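Local coordinates for protein YghZ aldo-keto reductase (Escherichia coli, PDB 3N6Q) that probably catalyses the NAD(P)H-dependent reduction of aldehydes or ketones, as a TIM-barrel oxidoreductase of the aldo-keto reductase family, at residues L153-A156 and V157-K161; L209-L212 and Q213-V217. One frame throughout, in Å; residues are numbered along the deposited sequence.

Contact 1 (L153-A156 and V157-K161); sequences LAHA and VQSGK
The backbone O of His155 takes two hydrogen bonds from Ser159, one from its N and one from its OG, each 2.8 Å long. The two donors approach from opposite faces of the carbonyl plane, and the hydroxyl can fold back in this way because OG stands between the backbone N and the carbonyl carbon (chi1 63°). Just before it, Val157 N and Gln158 N make the i to i-4 bonds to Leu153 O and Ala154 O. Beyond the last turn, Lys161 N bonds to Ala156 O at 2.9 Å, nearly along the C=O axis, while Gly160 N reaches Val157 O at 3.0 Å.

Ser159 CB lies over one face of the His155 imidazole, and Val157 CG2 rests 3.6 Å from Leu153 O. Gln158 runs extended past the Ala154 carbonyl, its CG 3.4 Å from Ala154 O. A water in the plane of the imidazole, at its edge, lies 2.9 Å from His155 ND1 and donates to Gln158 OE1, linking the two side chains. The charged end of Lys161 leaves for a salt bridge with Asp121 on helix 113-127.

With Gly160 at positive phi (84°), the paired bonds into the last turn form a Schellman motif, which ends the helix of a beta-alpha-beta unit and turns the chain into strand 162-168.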
loop_
_atom_site.group_PDB
_atom_site.type_symbol
_atom_site.label_atom_id
_atom_site.label_comp_id
_atom_site.label_asym_id
_atom_site.label_seq_id
_atom_site.Cartn_x
_atom_site.Cartn_y
_atom_site.Cartn_z
ATOM N N LEU B 153 10.098 10.390 1.983
ATOM C CA LEU B 153 9.215 11.117 1.066
ATOM C C LEU B 153 8.404 10.144 0.201
ATOM O O LEU B 153 7.188 10.373 0.025
ATOM C CB LEU B 153 10.038 12.077 0.160
ATOM C CG LEU B 153 10.804 13.120 0.930
ATOM C CD1 LEU B 153 11.682 13.951 -0.121
ATOM C CD2 LEU B 153 9.861 14.055 1.703
ATOM N N ALA B 154 9.025 9.073 -0.329
ATOM C CA ALA B 154 8.290 8.125 -1.165
ATOM C C ALA B 154 7.162 7.440 -0.403
ATOM O O ALA B 154 6.091 7.228 -0.938
ATOM C CB ALA B 154 9.198 7.087 -1.793
ATOM N N HIS B 155 7.451 7.067 0.842
ATOM C CA HIS B 155 6.431 6.470 1.675
ATOM C C HIS B 155 5.255 7.431 1.920
ATOM O O HIS B 155 4.092 7.008 1.908
ATOM C CB HIS B 155 7.059 6.017 3.002
ATOM C CG HIS B 155 6.102 5.247 3.865
ATOM N ND1 HIS B 155 5.850 3.899 3.662
ATOM C CD2 HIS B 155 5.229 5.659 4.805
ATOM C CE1 HIS B 155 4.931 3.503 4.523
ATOM N NE2 HIS B 155 4.571 4.541 5.257
ATOM N N ALA B 156 5.541 8.726 2.096
ATOM C CA ALA B 156 4.462 9.719 2.286
ATOM C C ALA B 156 3.545 9.695 1.076
ATOM O O ALA B 156 2.306 9.763 1.166
ATOM C CB ALA B 156 5.083 11.155 2.481
ATOM N N VAL B 157 4.148 9.622 -0.100
ATOM C CA VAL B 157 3.320 9.578 -1.335
ATOM C C VAL B 157 2.587 8.246 -1.496
ATOM O O VAL B 157 1.360 8.203 -1.737
ATOM C CB VAL B 157 4.220 9.870 -2.614
ATOM C CG1 VAL B 157 3.351 9.767 -3.948
ATOM C CG2 VAL B 157 4.800 11.272 -2.483
ATOM N N GLN B 158 3.288 7.132 -1.264
ATOM C CA GLN B 158 2.644 5.835 -1.525
ATOM C C GLN B 158 1.535 5.628 -0.526
ATOM O O GLN B 158 0.520 5.045 -0.868
ATOM C CB GLN B 158 3.644 4.668 -1.365
ATOM C CG GLN B 158 4.675 4.625 -2.514
ATOM C CD GLN B 158 5.952 3.868 -2.169
ATOM O OE1 GLN B 158 6.208 3.527 -1.009
ATOM N NE2 GLN B 158 6.803 3.683 -3.175
ATOM N N SER B 159 1.701 6.157 0.686
ATOM C CA SER B 159 0.694 5.913 1.723
ATOM C C SER B 159 -0.514 6.814 1.578
ATOM O O SER B 159 -1.427 6.732 2.391
ATOM C CB SER B 159 1.289 6.051 3.138
ATOM O OG SER B 159 1.749 7.391 3.352
ATOM N N GLY B 160 -0.465 7.776 0.652
ATOM C CA GLY B 160 -1.568 8.683 0.448
ATOM C C GLY B 160 -1.560 9.879 1.422
ATOM O O GLY B 160 -2.562 10.557 1.535
ATOM N N LYS B 161 -0.448 10.156 2.109
ATOM C CA LYS B 161 -0.422 11.304 3.027
ATOM C C LYS B 161 0.132 12.583 2.355
ATOM O O LYS B 161 0.138 13.630 2.976
ATOM C CB LYS B 161 0.474 11.019 4.245
ATOM C CG LYS B 161 -0.119 9.844 5.047
ATOM C CD LYS B 161 0.750 9.407 6.243
ATOM C CE LYS B 161 -0.059 8.278 7.044
ATOM N NZ LYS B 161 0.820 7.681 8.126
HETATM O O HOH W 1 7.155 2.303 1.680
HETATM O O HOH W 2 5.064 2.415 0.973
#

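Contact 2 (L209-L212 and Q213-V217); sequences LDTL and QNNGV
The carboxamide of Asn214 lies with one face against the Asp210 carbonyl, CG 3.2 Å from Asp210 O, without a bond between amide and oxygen. The Asn215 carboxamide works through its nitrogen instead: ND2 donates to Thr211 O at 3.0 Å, with the oxygen 21° out of the amide plane, and stands beside Thr211 CG2, the two side chains pointing the same way. The same ND2 also bonds to Gln176 on helix 172-183, whereas Asn215 N adds just a weak bond to Thr211 O. With an alanine here, Thr211 O is likely to lose its side-chain donor and Gln176 OE1 the ND2 it bonds to. Helix 208-214 ends in a Schellman motif, Gly216 having positive phi: Val217 N bonds to Leu212 O at 2.9 Å, and Gly216 N to Gln213 O at 3.3 Å. Leu212 O is held twice, since Asn215 N comes from the other face of its plane, 65° out of it. Leu212 CG is anti to its carbonyl carbon (chi1 -59°), and from there the side chains of Leu212 and Val217 cross obliquely, Leu212 CD2 3.7 Å from Val217 CG1. Leu212 also packs on Cys219 of strand 218-221, which the chain enters directly after Val217.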
loop_
_atom_site.group_PDB
_atom_site.type_symbol
_atom_site.label_atom_id
_atom_site.label_comp_id
_atom_site.label_asym_id
_atom_site.label_seq_id
_atom_site.Cartn_x
_atom_site.Cartn_y
_atom_site.Cartn_z
ATOM N N LEU B 209 19.410 26.839 -10.836
ATOM C CA LEU B 209 18.387 27.039 -11.849
ATOM C C LEU B 209 18.609 26.120 -13.093
ATOM O O LEU B 209 17.646 25.626 -13.638
ATOM C CB LEU B 209 18.194 28.540 -12.209
ATOM C CG LEU B 209 17.392 29.421 -11.192
ATOM C CD1 LEU B 209 16.880 30.707 -11.809
ATOM C CD2 LEU B 209 16.180 28.694 -10.583
ATOM N N ASP B 210 19.850 25.760 -13.397
ATOM C CA ASP B 210 20.144 24.807 -14.503
ATOM C C ASP B 210 19.581 23.426 -14.054
ATOM O O ASP B 210 18.953 22.730 -14.831
ATOM C CB ASP B 210 21.690 24.609 -14.728
ATOM C CG ASP B 210 22.437 25.888 -15.200
ATOM O OD1 ASP B 210 21.843 26.567 -16.035
ATOM O OD2 ASP B 210 23.617 26.194 -14.731
ATOM N N THR B 211 19.937 22.992 -12.841
ATOM C CA THR B 211 19.503 21.673 -12.307
ATOM C C THR B 211 17.954 21.570 -12.348
ATOM O O THR B 211 17.394 20.562 -12.821
ATOM C CB THR B 211 20.056 21.464 -10.889
ATOM O OG1 THR B 211 21.487 21.567 -10.934
ATOM C CG2 THR B 211 19.721 20.044 -10.363
ATOM N N LEU B 212 17.263 22.619 -11.921
ATOM C CA LEU B 212 15.779 22.571 -11.837
ATOM C C LEU B 212 15.187 22.458 -13.243
ATOM O O LEU B 212 14.354 21.586 -13.545
ATOM C CB LEU B 212 15.206 23.801 -11.088
ATOM C CG LEU B 212 15.704 23.974 -9.634
ATOM C CD1 LEU B 212 14.910 25.103 -8.976
ATOM C CD2 LEU B 212 15.512 22.597 -8.824
ATOM N N GLN B 213 15.687 23.288 -14.161
ATOM C CA GLN B 213 15.212 23.179 -15.545
ATOM C C GLN B 213 15.480 21.820 -16.196
ATOM O O GLN B 213 14.585 21.274 -16.850
ATOM C CB GLN B 213 15.832 24.272 -16.440
ATOM C CG GLN B 213 15.155 24.358 -17.845
ATOM C CD GLN B 213 15.624 25.583 -18.623
ATOM O OE1 GLN B 213 14.798 26.390 -19.079
ATOM N NE2 GLN B 213 16.946 25.801 -18.656
ATOM N N ASN B 214 16.694 21.307 -16.068
ATOM C CA ASN B 214 17.082 20.031 -16.673
ATOM C C ASN B 214 16.214 18.879 -16.183
ATOM O O ASN B 214 16.054 17.866 -16.867
ATOM C CB ASN B 214 18.569 19.738 -16.405
ATOM C CG ASN B 214 19.507 20.679 -17.204
ATOM O OD1 ASN B 214 19.058 21.413 -18.085
ATOM N ND2 ASN B 214 20.762 20.750 -16.793
ATOM N N ASN B 215 15.607 19.031 -15.000
ATOM C CA ASN B 215 14.904 17.899 -14.405
ATOM C C ASN B 215 13.417 18.178 -14.253
ATOM O O ASN B 215 12.706 17.442 -13.557
ATOM C CB ASN B 215 15.483 17.613 -13.014
ATOM C CG ASN B 215 16.801 16.939 -13.082
ATOM O OD1 ASN B 215 16.890 15.768 -13.456
ATOM N ND2 ASN B 215 17.820 17.617 -12.650
ATOM N N GLY B 216 12.985 19.333 -14.751
ATOM C CA GLY B 216 11.578 19.653 -14.745
ATOM C C GLY B 216 11.031 19.928 -13.340
ATOM O O GLY B 216 9.832 19.684 -13.089
ATOM N N VAL B 217 11.864 20.448 -12.460
ATOM C CA VAL B 217 11.417 20.738 -11.060
ATOM C C VAL B 217 11.029 22.216 -10.966
ATOM O O VAL B 217 11.759 23.115 -11.471
ATOM C CB VAL B 217 12.601 20.439 -10.108
ATOM C CG1 VAL B 217 12.267 20.775 -8.629
ATOM C CG2 VAL B 217 13.066 18.941 -10.319
#

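How the contacts relate
Contacts 1 and 2 are two separate helix ends of one barrel, with centres 23 Å apart and nearest atoms about 11 Å apart. Each closes a helix with a glycine-based Schellman turn and leads straight into a parallel strand, 162-168 after contact 1 and 218-221 after contact 2. Helix 172-183 and strand 191-193 lie between them in sequence, and the loop joining these two touches both: Ile187 meets contact 1, Leu189 contact 2. Such helix-to-strand turns lie at the end of a TIM barrel away from the usual active site. Contact 1 also meets Arg113 and Gln158 of two neighbouring subunits, whereas no other chain of the assembly touches contact 2.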